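Local coordinates for putative uncharacterized protein (Toxoplasma gondii, PDB 4FBD), which is of unknown function, a conserved protein of the DUF3228 family with two mixed beta-sheets in each chain, at residues L38-F43 / W181-V186; Q84-F89 / I153-E158. All coordinates share one frame; numbering follows the deposited sequence.

Contact 1: L38-F43 / W181-V186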
ATOM      1  N   LEU A  38      -7.908 -37.647  -4.196  1.00 47.46           N
ATOM      2  CA  LEU A  38      -8.223 -36.411  -3.524  1.00 46.63           C
ATOM      3  C   LEU A  38      -9.714 -36.191  -3.588  1.00 48.11           C
ATOM      4  O   LEU A  38     -10.380 -36.607  -4.556  1.00 50.63           O
ATOM      5  CB  LEU A  38      -7.571 -35.239  -4.242  1.00 41.97           C
ATOM      6  CG  LEU A  38      -6.059 -35.213  -4.323  1.00 42.22           C
ATOM      7  CD1 LEU A  38      -5.685 -34.060  -5.210  1.00 41.29           C
ATOM      8  CD2 LEU A  38      -5.400 -35.119  -2.973  1.00 40.08           C
ATOM      9  N   GLY A  39     -10.243 -35.515  -2.582  1.00 48.58           N
ATOM     10  CA  GLY A  39     -11.656 -35.175  -2.559  1.00 50.90           C
ATOM     11  C   GLY A  39     -11.839 -33.714  -2.902  1.00 51.17           C
ATOM     12  O   GLY A  39     -10.890 -33.012  -3.257  1.00 51.14           O
ATOM     13  N   LEU A  40     -13.056 -33.242  -2.777  1.00 56.71           N
ATOM     14  CA  LEU A  40     -13.363 -31.863  -3.048  1.00 59.84           C
ATOM     15  C   LEU A  40     -14.503 -31.431  -2.166  1.00 65.41           C
ATOM     16  O   LEU A  40     -15.634 -31.794  -2.424  1.00 68.56           O
ATOM     17  CB  LEU A  40     -13.749 -31.691  -4.515  1.00 59.64           C
ATOM     18  CG  LEU A  40     -14.184 -30.283  -4.956  1.00 62.12           C
ATOM     19  CD1 LEU A  40     -13.067 -29.299  -4.808  1.00 58.89           C
ATOM     20  CD2 LEU A  40     -14.650 -30.302  -6.398  1.00 66.93           C
ATOM     21  N   ASP A  41     -14.206 -30.672  -1.117  1.00 70.43           N
ATOM     22  CA  ASP A  41     -15.243 -30.174  -0.218  1.00 77.64           C
ATOM     23  C   ASP A  41     -16.049 -29.084  -0.941  1.00 80.97           C
ATOM     24  O   ASP A  41     -15.583 -27.936  -1.062  1.00 78.51           O
ATOM     25  CB  ASP A  41     -14.634 -29.603   1.066  1.00 79.63           C
ATOM     26  CG  ASP A  41     -15.674 -28.941   1.961  1.00 86.81           C
ATOM     27  OD1 ASP A  41     -16.821 -29.460   2.025  1.00 88.08           O
ATOM     28  OD2 ASP A  41     -15.340 -27.899   2.594  1.00 92.62           O
ATOM     29  N   PRO A  42     -17.279 -29.422  -1.392  1.00 85.89           N
ATOM     30  CA  PRO A  42     -18.063 -28.429  -2.136  1.00 88.83           C
ATOM     31  C   PRO A  42     -18.534 -27.227  -1.304  1.00 93.27           C
ATOM     32  O   PRO A  42     -18.861 -26.191  -1.875  1.00 92.89           O
ATOM     33  CB  PRO A  42     -19.258 -29.240  -2.673  1.00 91.31           C
ATOM     34  CG  PRO A  42     -18.922 -30.702  -2.390  1.00 90.71           C
ATOM     35  CD  PRO A  42     -18.048 -30.660  -1.183  1.00 88.58           C
ATOM     36  N   PHE A  43     -18.535 -27.345   0.024  1.00 97.85           N
ATOM     37  CA  PHE A  43     -18.980 -26.237   0.875  1.00103.26           C
ATOM     38  C   PHE A  43     -17.925 -25.117   0.978  1.00102.72           C
ATOM     39  O   PHE A  43     -17.946 -24.306   1.896  1.00104.55           O
ATOM     40  CB  PHE A  43     -19.433 -26.754   2.252  1.00107.41           C
ATOM     41  CG  PHE A  43     -20.177 -25.729   3.075  1.00111.94           C
ATOM     42  CD1 PHE A  43     -21.415 -25.257   2.654  1.00116.40           C
ATOM     43  CD2 PHE A  43     -19.654 -25.258   4.277  1.00113.89           C
ATOM     44  CE1 PHE A  43     -22.116 -24.308   3.408  1.00122.31           C
ATOM     45  CE2 PHE A  43     -20.344 -24.315   5.036  1.00120.00           C
ATOM     46  CZ  PHE A  43     -21.579 -23.841   4.601  1.00123.94           C
ATOM     47  N   TRP A 181      -7.236 -35.952   1.909  1.00 45.98           N
ATOM     48  CA  TRP A 181      -7.043 -34.576   1.490  1.00 45.01           C
ATOM     49  C   TRP A 181      -8.162 -34.152   0.610  1.00 42.96           C
ATOM     50  O   TRP A 181      -8.550 -34.891  -0.276  1.00 41.77           O
ATOM     51  CB  TRP A 181      -5.746 -34.454   0.684  1.00 44.32           C
ATOM     52  CG  TRP A 181      -4.575 -34.741   1.515  1.00 51.96           C
ATOM     53  CD1 TRP A 181      -3.912 -35.918   1.612  1.00 55.87           C
ATOM     54  CD2 TRP A 181      -3.949 -33.844   2.434  1.00 56.81           C
ATOM     55  NE1 TRP A 181      -2.886 -35.808   2.516  1.00 63.39           N
ATOM     56  CE2 TRP A 181      -2.890 -34.543   3.039  1.00 63.01           C
ATOM     57  CE3 TRP A 181      -4.180 -32.515   2.797  1.00 59.38           C
ATOM     58  CZ2 TRP A 181      -2.061 -33.963   3.997  1.00 68.83           C
ATOM     59  CZ3 TRP A 181      -3.345 -31.928   3.741  1.00 66.92           C
ATOM     60  CH2 TRP A 181      -2.298 -32.653   4.327  1.00 71.30           C
ATOM     61  N   SER A 182      -8.681 -32.951   0.826  1.00 45.17           N
ATOM     62  CA  SER A 182      -9.728 -32.444  -0.045  1.00 46.73           C
ATOM     63  C   SER A 182      -9.420 -31.045  -0.518  1.00 46.31           C
ATOM     64  O   SER A 182      -8.914 -30.223   0.226  1.00 48.88           O
ATOM     65  CB  SER A 182     -11.115 -32.487   0.617  1.00 49.93           C
ATOM     66  OG  SER A 182     -11.580 -33.823   0.697  1.00 57.11           O
ATOM     67  N   ILE A 183      -9.768 -30.790  -1.765  1.00 45.35           N
ATOM     68  CA  ILE A 183      -9.575 -29.486  -2.374  1.00 46.48           C
ATOM     69  C   ILE A 183     -10.583 -28.497  -1.756  1.00 51.34           C
ATOM     70  O   ILE A 183     -11.793 -28.731  -1.799  1.00 54.68           O
ATOM     71  CB  ILE A 183      -9.811 -29.583  -3.889  1.00 45.50           C
ATOM     72  CG1 ILE A 183      -8.768 -30.532  -4.511  1.00 41.24           C
ATOM     73  CG2 ILE A 183      -9.832 -28.171  -4.533  1.00 44.09           C
ATOM     74  CD1 ILE A 183      -9.094 -30.951  -5.909  1.00 40.70           C
ATOM     75  N   ILE A 184     -10.071 -27.422  -1.160  1.00 51.94           N
ATOM     76  CA  ILE A 184     -10.901 -26.385  -0.560  1.00 58.62           C
ATOM     77  C   ILE A 184     -10.786 -25.044  -1.331  1.00 60.27           C
ATOM     78  O   ILE A 184     -11.630 -24.160  -1.195  1.00 65.96           O
ATOM     79  CB  ILE A 184     -10.605 -26.211   0.952  1.00 63.77           C
ATOM     80  CG1 ILE A 184      -9.148 -25.857   1.218  1.00 61.44           C
ATOM     81  CG2 ILE A 184     -10.970 -27.466   1.740  1.00 64.41           C
ATOM     82  CD1 ILE A 184      -8.799 -24.434   0.955  1.00 66.05           C
ATOM     83  N   ALA A 185      -9.752 -24.923  -2.157  1.00 55.71           N
ATOM     84  CA  ALA A 185      -9.555 -23.736  -2.977  1.00 57.14           C
ATOM     85  C   ALA A 185      -8.862 -24.118  -4.262  1.00 50.79           C
ATOM     86  O   ALA A 185      -8.078 -25.060  -4.299  1.00 47.88           O
ATOM     87  CB  ALA A 185      -8.723 -22.674  -2.225  1.00 59.51           C
ATOM     88  N   VAL A 186      -9.152 -23.357  -5.310  1.00 52.21           N
ATOM     89  CA  VAL A 186      -8.554 -23.536  -6.633  1.00 47.06           C
ATOM     90  C   VAL A 186      -8.198 -22.163  -7.165  1.00 47.73           C
ATOM     91  O   VAL A 186      -9.044 -21.304  -7.294  1.00 51.21           O
ATOM     92  CB  VAL A 186      -9.533 -24.197  -7.618  1.00 48.89           C
ATOM     93  CG1 VAL A 186      -8.847 -24.396  -8.948  1.00 46.26           C
ATOM     94  CG2 VAL A 186     -10.044 -25.501  -7.061  1.00 45.81           C
TER
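G39 takes both of its backbone polar atoms to the strand 181-186. Its N donates to W181 O at 2.9 Å, nearly straight at 173° and in the plane of the W181 carbonyl. Its O accepts from I183 N, also at 2.9 Å, but this donor stands 48° out of the G39 carbonyl plane, so the bond, although straight at the hydrogen, misses the lone-pair directions. The S182 CA-H, which lies between the two bonds, adds a longer contact to the same oxygen. Two residues on, D41 N reaches I183 O at 3.2 Å in a weak, bent bond, where the two chains begin to part. G39 pairs with S182 and L40 with I183 in parallel register: 39-40 is a two-residue strand laid along 181-189 at the edge of a mixed five-stranded sheet, and on its other side strand 181-189 bonds antiparallel to strand 149-156. Farther along, a classic beta bulge sets I184 and A185 opposite the single residue I153.

On the face of S182, the serine OG lies over the backbone of G39, 3.5 Å from G39 CA, where the glycine has no side chain. The other face carries L40 and I183. With CG anti to the backbone N (chi1 177°), L40 sends one methyl, CD1, against the branch point of I183, 3.4 Å from I183 CB and equally close to I183 CG2; the same methyl comes to 3.3 Å from I183 O. At the start of the pairing L38 CD2 rests on W181 CB at 3.7 Å, while the indole leads away from L38. F66 and L67 of helix 63-76 pack on L40 and V70 on L38, whereas I160 of helix 157-166 touches S182 on the other face, and D41 beyond the end of the strand.

Contact 2: Q84-F89 / I153-E158; sequences QGYAPF and ILYSRE
The loop between strands 82-84 and 90-96 meets the end of strand 149-156, where that strand gives way to helix 157-166. At the last residue of the loop, F89 O accepts from S156 N at 3.2 Å, the N-H...O angle a bent 144° and the donor slightly tilted from the carbonyl plane. The Y155 CA-H points at the same oxygen, 3.3 Å from Y155 CA to F89 O, so two neighbouring residues of the strand converge on one acceptor, which also lies over a face of the Y155 ring.

The two aromatic side chains run side by side in the same direction. F89 holds its CG between its own backbone N and carbonyl carbon (chi1 67°), which brings the CD1-CE1 edge of its ring against the Y155 ring. F89 CE1 comes to 3.3 Å from Y155 CE2, and Y155 CE2 and CZ sit at the phenylalanine's edge, close to its plane. The planes are inclined at 56° with centroids 5.3 Å apart, an oblique pairing. At the far end of Y155, the hydroxyl of Y86 arrives obliquely, Y86 OH lying 3.3 Å from Y155 OH. Within the loop, Q84 NE2 donates to A87 O at 2.8 Å, the oxygen near the Q84 amide plane but the donor well above the A87 carbonyl plane.

S156 is the N-cap of the helix: its OG accepts from Q159 N, and S156 OG lies 3.9 Å from F89 CB. Q159 also touches the F89 side chain, while I160 and E163 from later in helix 157-166 pack on Y155, which meets I184 of strand 181-189; L154 bonds through its backbone to R91 of strand 90-96.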
ATOM      1  N   GLN A  84       4.249 -28.712   0.770  1.00 65.97           N
ATOM      2  CA  GLN A  84       3.820 -28.515   2.161  1.00 73.07           C
ATOM      3  C   GLN A  84       3.316 -27.071   2.284  1.00 74.59           C
ATOM      4  O   GLN A  84       3.990 -26.150   1.834  1.00 73.73           O
ATOM      5  CB  GLN A  84       4.995 -28.767   3.118  1.00 77.87           C
ATOM      6  CG  GLN A  84       4.591 -29.246   4.512  1.00 85.26           C
ATOM      7  CD  GLN A  84       3.541 -28.373   5.162  1.00 89.99           C
ATOM      8  OE1 GLN A  84       3.724 -27.156   5.305  1.00 90.92           O
ATOM      9  NE2 GLN A  84       2.430 -28.993   5.570  1.00 89.24           N
ATOM     10  N   GLY A  85       2.134 -26.885   2.881  1.00 77.59           N
ATOM     11  CA  GLY A  85       1.510 -25.554   3.013  1.00 79.51           C
ATOM     12  C   GLY A  85       2.152 -24.558   3.979  1.00 83.89           C
ATOM     13  O   GLY A  85       2.539 -23.458   3.584  1.00 85.16           O
ATOM     14  N   TYR A  86       2.238 -24.941   5.245  1.00 88.64           N
ATOM     15  CA  TYR A  86       2.817 -24.110   6.334  1.00 94.03           C
ATOM     16  C   TYR A  86       2.573 -24.845   7.643  1.00 96.49           C
ATOM     17  O   TYR A  86       3.483 -25.031   8.449  1.00100.12           O
ATOM     18  CB  TYR A  86       2.243 -22.668   6.393  1.00 95.24           C
ATOM     19  CG  TYR A  86       0.723 -22.547   6.280  1.00 99.26           C
ATOM     20  CD1 TYR A  86      -0.111 -22.786   7.382  1.00105.85           C
ATOM     21  CD2 TYR A  86       0.125 -22.159   5.073  1.00 99.47           C
ATOM     22  CE1 TYR A  86      -1.496 -22.672   7.275  1.00107.66           C
ATOM     23  CE2 TYR A  86      -1.253 -22.038   4.958  1.00101.13           C
ATOM     24  CZ  TYR A  86      -2.060 -22.295   6.056  1.00106.19           C
ATOM     25  OH  TYR A  86      -3.427 -22.170   5.932  1.00107.70           O
ATOM     26  N   ALA A  87       1.323 -25.258   7.827  1.00 95.15           N
ATOM     27  CA  ALA A  87       0.917 -26.044   8.965  1.00 98.14           C
ATOM     28  C   ALA A  87       0.814 -27.402   8.336  1.00 94.63           C
ATOM     29  O   ALA A  87       0.630 -27.491   7.118  1.00 91.01           O
ATOM     30  CB  ALA A  87      -0.431 -25.592   9.494  1.00 99.42           C
ATOM     31  N   PRO A  88       0.942 -28.469   9.134  1.00 96.30           N
ATOM     32  CA  PRO A  88       0.831 -29.806   8.547  1.00 93.68           C
ATOM     33  C   PRO A  88      -0.564 -30.144   7.980  1.00 90.17           C
ATOM     34  O   PRO A  88      -0.731 -31.234   7.422  1.00 88.71           O
ATOM     35  CB  PRO A  88       1.181 -30.743   9.715  1.00 98.78           C
ATOM     36  CG  PRO A  88       1.038 -29.915  10.949  1.00103.03           C
ATOM     37  CD  PRO A  88       1.326 -28.509  10.554  1.00101.42           C
ATOM     38  N   PHE A  89      -1.542 -29.233   8.113  1.00 88.39           N
ATOM     39  CA  PHE A  89      -2.902 -29.490   7.605  1.00 85.66           C
ATOM     40  C   PHE A  89      -3.217 -28.850   6.248  1.00 80.35           C
ATOM     41  O   PHE A  89      -4.317 -29.042   5.708  1.00 78.90           O
ATOM     42  CB  PHE A  89      -3.986 -29.126   8.632  1.00 89.49           C
ATOM     43  CG  PHE A  89      -4.106 -27.644   8.950  1.00 90.24           C
ATOM     44  CD1 PHE A  89      -4.825 -26.787   8.119  1.00 87.39           C
ATOM     45  CD2 PHE A  89      -3.587 -27.130  10.138  1.00 95.82           C
ATOM     46  CE1 PHE A  89      -4.967 -25.429   8.438  1.00 90.99           C
ATOM     47  CE2 PHE A  89      -3.730 -25.780  10.460  1.00 96.79           C
ATOM     48  CZ  PHE A  89      -4.421 -24.929   9.605  1.00 93.49           C
ATOM     49  N   ILE A 153      -5.459 -26.107  -3.513  1.00 43.20           N
ATOM     50  CA  ILE A 153      -5.116 -26.043  -2.098  1.00 47.73           C
ATOM     51  C   ILE A 153      -5.872 -27.136  -1.401  1.00 48.58           C
ATOM     52  O   ILE A 153      -7.086 -27.237  -1.563  1.00 49.74           O
ATOM     53  CB  ILE A 153      -5.491 -24.708  -1.464  1.00 51.67           C
ATOM     54  CG1 ILE A 153      -5.013 -23.537  -2.330  1.00 53.75           C
ATOM     55  CG2 ILE A 153      -4.903 -24.625  -0.055  1.00 56.46           C
ATOM     56  CD1 ILE A 153      -3.523 -23.521  -2.534  1.00 59.24           C
ATOM     57  N   LEU A 154      -5.157 -27.945  -0.624  1.00 48.40           N
ATOM     58  CA  LEU A 154      -5.745 -29.071   0.090  1.00 49.44           C
ATOM     59  C   LEU A 154      -5.768 -28.886   1.602  1.00 54.01           C
ATOM     60  O   LEU A 154      -4.909 -28.234   2.170  1.00 56.38           O
ATOM     61  CB  LEU A 154      -4.936 -30.336  -0.207  1.00 47.33           C
ATOM     62  CG  LEU A 154      -4.795 -30.701  -1.689  1.00 46.05           C
ATOM     63  CD1 LEU A 154      -3.955 -31.941  -1.858  1.00 44.97           C
ATOM     64  CD2 LEU A 154      -6.145 -30.887  -2.362  1.00 48.54           C
ATOM     65  N   TYR A 155      -6.782 -29.458   2.241  1.00 57.35           N
ATOM     66  CA  TYR A 155      -6.907 -29.474   3.704  1.00 61.33           C
ATOM     67  C   TYR A 155      -7.116 -30.900   4.095  1.00 61.04           C
ATOM     68  O   TYR A 155      -7.724 -31.658   3.344  1.00 60.35           O
ATOM     69  CB  TYR A 155      -8.065 -28.596   4.209  1.00 64.80           C
ATOM     70  CG  TYR A 155      -7.644 -27.187   4.607  1.00 69.98           C
ATOM     71  CD1 TYR A 155      -7.042 -26.328   3.694  1.00 69.03           C
ATOM     72  CD2 TYR A 155      -7.864 -26.716   5.902  1.00 80.15           C
ATOM     73  CE1 TYR A 155      -6.660 -25.040   4.058  1.00 74.35           C
ATOM     74  CE2 TYR A 155      -7.490 -25.437   6.279  1.00 83.70           C
ATOM     75  CZ  TYR A 155      -6.883 -24.604   5.351  1.00 81.07           C
ATOM     76  OH  TYR A 155      -6.509 -23.336   5.713  1.00 85.22           O
ATOM     77  N   SER A 156      -6.591 -31.277   5.255  1.00 62.65           N
ATOM     78  CA  SER A 156      -6.773 -32.622   5.752  1.00 63.76           C
ATOM     79  C   SER A 156      -8.253 -32.848   6.019  1.00 63.94           C
ATOM     80  O   SER A 156      -9.030 -31.896   6.079  1.00 64.41           O
ATOM     81  CB  SER A 156      -6.001 -32.843   7.057  1.00 67.20           C
ATOM     82  OG  SER A 156      -6.502 -32.010   8.090  1.00 74.77           O
ATOM     83  N   ARG A 157      -8.621 -34.117   6.146  1.00 63.77           N
ATOM     84  CA  ARG A 157      -9.987 -34.537   6.477  1.00 61.28           C
ATOM     85  C   ARG A 157     -10.361 -33.960   7.853  1.00 62.73           C
ATOM     86  O   ARG A 157     -11.476 -33.504   8.082  1.00 62.45           O
ATOM     87  CB  ARG A 157     -10.017 -36.063   6.552  1.00 58.31           C
ATOM     88  CG  ARG A 157     -11.341 -36.649   6.899  1.00 56.78           C
ATOM     89  CD  ARG A 157     -11.207 -38.088   7.403  1.00 54.43           C
ATOM     90  NE  ARG A 157     -10.607 -39.015   6.447  1.00 57.26           N
ATOM     91  CZ  ARG A 157      -9.397 -39.572   6.541  1.00 58.61           C
ATOM     92  NH1 ARG A 157      -8.604 -39.335   7.571  1.00 58.54           N
ATOM     93  NH2 ARG A 157      -8.986 -40.407   5.596  1.00 58.13           N
ATOM     94  N   GLU A 158      -9.382 -33.970   8.747  1.00 65.24           N
ATOM     95  CA  GLU A 158      -9.532 -33.482  10.111  1.00 68.56           C
ATOM     96  C   GLU A 158      -9.900 -32.001  10.122  1.00 71.96           C
ATOM     97  O   GLU A 158     -10.957 -31.626  10.633  1.00 72.49           O
ATOM     98  CB  GLU A 158      -8.240 -33.742  10.895  1.00 71.15           C
ATOM     99  CG  GLU A 158      -7.930 -35.251  11.102  1.00 70.76           C
ATOM    100  CD  GLU A 158      -7.807 -36.058   9.782  1.00 72.68           C
ATOM    101  OE1 GLU A 158      -7.132 -35.599   8.823  1.00 70.52           O
ATOM    102  OE2 GLU A 158      -8.386 -37.166   9.719  1.00 72.33           O
TER

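Overall arrangement
Following the chain from the N terminus, 38-43 comes first, and 181-186 closes contact 1 with it after 137 intervening residues. Contact 2 closes inside that loop: 84-89 meets 153-158 across 63 residues, so the two are nested rather than crossed. Strands 149-156 and 181-189 are neighbours in the five-stranded sheet, connected in sequence through helix 157-166, and they join the contacts directly: S182 N lies 3.0 Å from Y155 O, and I183 packs on L154. Contact 1 adds the short edge strand 39-40, and contact 2 ties the loop before strand 90-96 to the strand-helix junction. Their centres are about 11 Å apart.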